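Uncharacterized protein AF_0941 (Archaeoglobus fulgidus, PDB 1YOZ) is of unknown function but belongs to the AF0941-like family and folds as an all-helical chain seen here in a two-chain assembly. Local coordinates at residues Leu4-Phe9 with Gln61-Leu66; Glu24-Leu29 with Phe91-Lys96. All blocks are in the same frame, centred on the assembly; numbering follows the deposited sequence.

Interaction 1 (Leu4-Phe9 with Gln61-Leu66); sequences LYINSF and QRNFYL
Tyr5 comes closest to Asn63, their CA atoms 4.8 Å apart, where the extended chain before helix 8-18 passes beside helix 57-73. The Asn63 amide grips the backbone of Ile6 twice: Ile6 N donates to Asn63 OD1 at 2.8 Å, and Asn63 ND2 gives a nearly straight bond (176°) to a lone pair of Ile6 O at 3.1 Å. With both ends engaged, the buried amide is fixed in its rotation. Leu4 CG packs on the same OD1. Arg62 NH1 reaches Leu4 O at 3.0 Å from well above the carbonyl plane, while the arginine's NE forms a salt bridge with Asp11 of the second subunit. With chi1 at 178°, Tyr5 turns its ring away from its own backbone N, and Leu66 CD1 makes a CH-pi contact over one face, 4.1 Å from the ring centroid. Asn7 CB lies over the opposite face, toward the rim, and Asn7 ND2 donates to Tyr5 OH at 2.9 Å. Asn7 also N-caps helix 8-18, its OD1 taking Leu10 N. Helix 32-51 closes the contact through Leu49 and Ile46, against Leu4 and Asn63, and the second subunit packs its own Tyr5 and Leu66 against this Tyr5.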
# COMPACT_ATOMS: atom_id res chain seq x y z
N LEU B 4 4.03 9.64 -1.72
CA LEU B 4 3.81 9.60 -0.30
C LEU B 4 2.79 8.57 0.10
O LEU B 4 1.70 8.48 -0.48
CB LEU B 4 3.41 11.02 0.23
CG LEU B 4 3.12 11.22 1.72
CD1 LEU B 4 4.30 11.07 2.72
CD2 LEU B 4 2.41 12.60 1.97
N TYR B 5 3.13 7.79 1.11
CA TYR B 5 2.17 6.83 1.69
C TYR B 5 2.65 6.45 3.06
O TYR B 5 3.37 5.45 3.23
CB TYR B 5 1.96 5.58 0.81
CG TYR B 5 1.00 4.53 1.38
CD1 TYR B 5 1.37 3.18 1.48
CD2 TYR B 5 -0.27 4.88 1.82
CE1 TYR B 5 0.47 2.22 1.93
CE2 TYR B 5 -1.17 3.92 2.29
CZ TYR B 5 -0.81 2.61 2.34
OH TYR B 5 -1.69 1.70 2.88
N ILE B 6 2.26 7.28 4.02
CA ILE B 6 2.37 6.95 5.42
C ILE B 6 1.26 5.95 5.84
O ILE B 6 0.10 6.12 5.52
CB ILE B 6 2.30 8.27 6.29
CG1 ILE B 6 3.55 9.14 6.04
CG2 ILE B 6 2.13 7.95 7.74
CD1 ILE B 6 3.49 10.60 6.63
N ASN B 7 1.66 4.88 6.55
CA ASN B 7 0.77 3.92 7.16
C ASN B 7 1.58 3.14 8.18
O ASN B 7 2.34 2.22 7.82
CB ASN B 7 0.18 2.95 6.08
CG ASN B 7 -0.85 2.01 6.65
OD1 ASN B 7 -0.88 1.77 7.85
ND2 ASN B 7 -1.64 1.40 5.76
N SER B 8 1.45 3.58 9.43
CA SER B 8 2.21 3.07 10.56
C SER B 8 1.82 1.65 10.88
O SER B 8 2.69 0.85 11.19
CB SER B 8 1.97 3.98 11.77
OG SER B 8 2.61 5.24 11.52
N PHE B 9 0.53 1.32 10.74
CA PHE B 9 0.11 -0.05 11.05
C PHE B 9 0.75 -1.03 10.08
O PHE B 9 1.33 -2.08 10.49
CB PHE B 9 -1.41 -0.22 11.04
CG PHE B 9 -1.85 -1.60 11.40
CD1 PHE B 9 -2.03 -1.97 12.74
CD2 PHE B 9 -2.09 -2.55 10.40
CE1 PHE B 9 -2.41 -3.27 13.08
CE2 PHE B 9 -2.45 -3.86 10.73
CZ PHE B 9 -2.63 -4.22 12.06
N GLN B 61 -3.55 13.87 -0.80
CA GLN B 61 -4.83 13.27 -1.27
C GLN B 61 -4.67 11.80 -1.68
O GLN B 61 -5.49 10.99 -1.39
CB GLN B 61 -5.33 14.02 -2.51
CG GLN B 61 -5.87 15.43 -2.25
CD GLN B 61 -6.37 16.08 -3.54
OE1 GLN B 61 -5.63 16.23 -4.53
NE2 GLN B 61 -7.63 16.45 -3.54
N ARG B 62 -3.60 11.51 -2.39
CA ARG B 62 -3.22 10.13 -2.70
C ARG B 62 -2.99 9.32 -1.42
O ARG B 62 -3.59 8.28 -1.24
CB ARG B 62 -1.97 10.19 -3.57
CG ARG B 62 -1.59 8.87 -4.24
CD ARG B 62 -0.54 8.16 -3.42
NE ARG B 62 -0.03 7.01 -4.17
CZ ARG B 62 1.11 6.38 -3.91
NH1 ARG B 62 1.86 6.75 -2.87
NH2 ARG B 62 1.44 5.32 -4.66
N ASN B 63 -2.19 9.82 -0.48
CA ASN B 63 -2.00 9.09 0.79
C ASN B 63 -3.31 8.80 1.54
O ASN B 63 -3.50 7.72 2.10
CB ASN B 63 -1.01 9.88 1.69
CG ASN B 63 -0.40 9.04 2.83
OD1 ASN B 63 0.65 9.43 3.34
ND2 ASN B 63 -1.03 7.93 3.24
N PHE B 64 -4.21 9.77 1.58
CA PHE B 64 -5.46 9.57 2.32
C PHE B 64 -6.33 8.57 1.57
O PHE B 64 -6.98 7.77 2.19
CB PHE B 64 -6.23 10.89 2.45
CG PHE B 64 -5.73 11.79 3.55
CD1 PHE B 64 -5.58 11.30 4.84
CD2 PHE B 64 -5.45 13.13 3.29
CE1 PHE B 64 -5.12 12.12 5.85
CE2 PHE B 64 -4.97 13.98 4.30
CZ PHE B 64 -4.83 13.47 5.59
N TYR B 65 -6.35 8.63 0.23
CA TYR B 65 -7.10 7.61 -0.55
C TYR B 65 -6.58 6.19 -0.30
O TYR B 65 -7.34 5.26 -0.01
CB TYR B 65 -7.03 7.94 -2.02
CG TYR B 65 -7.89 7.00 -2.84
CD1 TYR B 65 -9.29 7.14 -2.86
CD2 TYR B 65 -7.31 6.01 -3.61
CE1 TYR B 65 -10.10 6.23 -3.65
CE2 TYR B 65 -8.10 5.12 -4.40
CZ TYR B 65 -9.47 5.24 -4.41
OH TYR B 65 -10.17 4.37 -5.21
N LEU B 66 -5.27 6.02 -0.34
CA LEU B 66 -4.70 4.71 -0.07
C LEU B 66 -4.95 4.29 1.37
O LEU B 66 -5.16 3.11 1.67
CB LEU B 66 -3.19 4.69 -0.40
CG LEU B 66 -2.64 4.86 -1.83
CD1 LEU B 66 -1.14 4.62 -1.93
CD2 LEU B 66 -3.37 3.88 -2.69

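Interaction 2 (Glu24-Leu29 with Phe91-Lys96)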
# COMPACT_ATOMS: atom_id res chain seq x y z
N GLU B 24 6.66 -10.47 20.37
CA GLU B 24 6.19 -9.84 21.62
C GLU B 24 5.41 -8.54 21.33
O GLU B 24 4.58 -8.11 22.13
CB GLU B 24 7.40 -9.48 22.49
CG GLU B 24 7.39 -9.98 23.96
CD GLU B 24 8.76 -9.76 24.69
OE1 GLU B 24 9.31 -10.74 25.25
OE2 GLU B 24 9.29 -8.60 24.71
N GLU B 25 5.70 -7.92 20.19
CA GLU B 25 5.15 -6.59 19.85
C GLU B 25 3.80 -6.64 19.12
O GLU B 25 3.12 -5.62 19.00
CB GLU B 25 6.18 -5.75 19.08
CG GLU B 25 7.35 -5.35 19.98
CD GLU B 25 8.25 -4.23 19.43
OE1 GLU B 25 7.85 -3.49 18.50
OE2 GLU B 25 9.37 -4.10 19.96
N ALA B 26 3.44 -7.83 18.65
CA ALA B 26 2.18 -8.04 17.97
C ALA B 26 0.99 -7.72 18.89
O ALA B 26 0.04 -7.03 18.48
CB ALA B 26 2.08 -9.48 17.41
N ASP B 27 1.05 -8.20 20.13
CA ASP B 27 -0.01 -7.96 21.10
C ASP B 27 -0.36 -6.46 21.26
O ASP B 27 -1.53 -6.06 21.27
CB ASP B 27 0.43 -8.58 22.44
CG ASP B 27 -0.71 -8.74 23.41
OD1 ASP B 27 -1.74 -9.33 23.04
OD2 ASP B 27 -0.57 -8.28 24.57
N LYS B 28 0.65 -5.60 21.32
CA LYS B 28 0.37 -4.17 21.42
C LYS B 28 -0.15 -3.60 20.10
O LYS B 28 -1.07 -2.75 20.09
CB LYS B 28 1.60 -3.38 21.87
CG LYS B 28 1.49 -1.87 21.58
CD LYS B 28 2.63 -1.09 22.21
CE LYS B 28 2.62 0.38 21.80
NZ LYS B 28 3.90 1.05 22.23
N LEU B 29 0.44 -4.05 19.00
CA LEU B 29 0.01 -3.58 17.70
C LEU B 29 -1.49 -3.90 17.43
O LEU B 29 -2.18 -3.09 16.82
CB LEU B 29 0.93 -4.11 16.59
CG LEU B 29 0.67 -3.66 15.14
CD1 LEU B 29 0.77 -2.16 14.93
CD2 LEU B 29 1.62 -4.39 14.22
N PHE B 91 3.24 -17.29 20.16
CA PHE B 91 2.76 -16.18 20.98
C PHE B 91 1.32 -15.89 20.53
O PHE B 91 1.03 -14.81 20.01
CB PHE B 91 3.61 -14.92 20.73
CG PHE B 91 3.41 -13.80 21.75
CD1 PHE B 91 4.47 -13.40 22.56
CD2 PHE B 91 2.18 -13.15 21.88
CE1 PHE B 91 4.30 -12.36 23.49
CE2 PHE B 91 1.99 -12.12 22.81
CZ PHE B 91 3.06 -11.73 23.61
N LYS B 92 0.44 -16.88 20.70
CA LYS B 92 -0.95 -16.72 20.29
C LYS B 92 -1.59 -15.47 20.90
O LYS B 92 -1.40 -15.17 22.07
CB LYS B 92 -1.74 -17.99 20.62
CG LYS B 92 -3.20 -18.01 20.18
CD LYS B 92 -3.81 -19.36 20.55
CE LYS B 92 -5.19 -19.52 19.92
NZ LYS B 92 -6.18 -18.77 20.74
N ILE B 93 -2.35 -14.75 20.09
CA ILE B 93 -2.94 -13.48 20.51
C ILE B 93 -4.43 -13.64 20.78
O ILE B 93 -5.14 -14.26 19.99
CB ILE B 93 -2.75 -12.37 19.41
CG1 ILE B 93 -1.30 -12.33 18.92
CG2 ILE B 93 -3.26 -11.00 19.91
CD1 ILE B 93 -0.32 -11.73 19.89
N GLU B 94 -4.90 -13.07 21.88
CA GLU B 94 -6.30 -13.23 22.29
C GLU B 94 -6.94 -11.87 22.16
O GLU B 94 -7.48 -11.33 23.13
CB GLU B 94 -6.45 -13.75 23.75
CG GLU B 94 -5.72 -15.09 24.04
CD GLU B 94 -6.27 -16.24 23.21
OE1 GLU B 94 -7.49 -16.26 22.96
OE2 GLU B 94 -5.48 -17.12 22.81
N LYS B 95 -6.83 -11.31 20.95
CA LYS B 95 -7.43 -10.01 20.58
C LYS B 95 -8.18 -10.22 19.27
O LYS B 95 -7.82 -11.10 18.46
CB LYS B 95 -6.35 -8.96 20.35
CG LYS B 95 -5.46 -8.63 21.54
CD LYS B 95 -5.26 -7.15 21.57
CE LYS B 95 -4.21 -6.68 22.53
NZ LYS B 95 -4.04 -7.52 23.75
N LYS B 96 -9.20 -9.40 19.05
CA LYS B 96 -9.94 -9.33 17.78
C LYS B 96 -10.28 -7.87 17.41
O LYS B 96 -10.16 -6.96 18.22
CB LYS B 96 -11.19 -10.21 17.81
CG LYS B 96 -11.88 -10.20 19.16
CD LYS B 96 -13.14 -11.08 19.20
CE LYS B 96 -14.33 -10.39 18.43
NZ LYS B 96 -14.56 -8.91 18.75
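Asp27 CG lies anti to the backbone N (chi1 -164°), which carries the carboxylate off helix 26-29 toward Lys95, whose chain, bent at chi2 (-138°) and again at chi4, brings NZ to it. The two side chains cross at about a right angle and end in a salt bridge, Lys95 NZ to Asp27 OD1 at 3.0 Å. The ammonium approaches from above the carboxylate plane, and OD1 is the nearer oxygen, Asp27 OD2 lying 3.6 Å from Lys95 NZ. Replacing Lys95 by an alanine would probably leave the Asp27 carboxylate without this positive mate and freer to turn.

Beside this charged pair, carbon atoms make most of the contact. Ile93 is buried and sets its CD1 3.8 Å from Asp27 N and 4.1 Å from Ala26 CB, while its other branch, CG2, lies against Asp27 OD1. Phe91 takes the other end. Its ring meets two residues three positions apart in the chain: CE1 lies 3.7 Å from Glu24 CA, and CE2 is 3.9 Å from Asp27 CB. Asp27 thus touches three residues of 91-96, with its CB on Phe91, its backbone N on Ile93 and its carboxylate on Lys95.

Ala86 of helix 75-88 touches both Ala26 and Ile93, so the Ala26-Ile93 part of the contact rests on that helix, while Phe91 also touches Val23. Asp27 and Lys95 are more exposed than the buried Ala26 and Ile93. The whole is a short helix packed against an irregular connection: 91-96 links helix 75-88 to helix 99-113 and runs past helix 26-29, as a loop at the periphery of an all-helical fold.

Overall arrangement
Interaction 1 is wholly buried, and its centre is about 9 Å from that of the chain, whereas interaction 2 is only partly buried, its centre about 16 Å from that of the chain and on the other side. Their chemistry follows: amide and guanidinium bonds to backbone atoms in 4-9 with 61-66, against a salt bridge over an apolar patch in 24-29 with 91-96. The first also borders the second subunit; no other chain of the assembly touches the second. Neither contact pairs two long helices, since each sets an irregular segment against a helix. Their centres are about 24 Å apart, yet Phe9 CD1 and Leu29 CD1 pack at 3.6 Å, joining the successive helices 8-18 and 26-29.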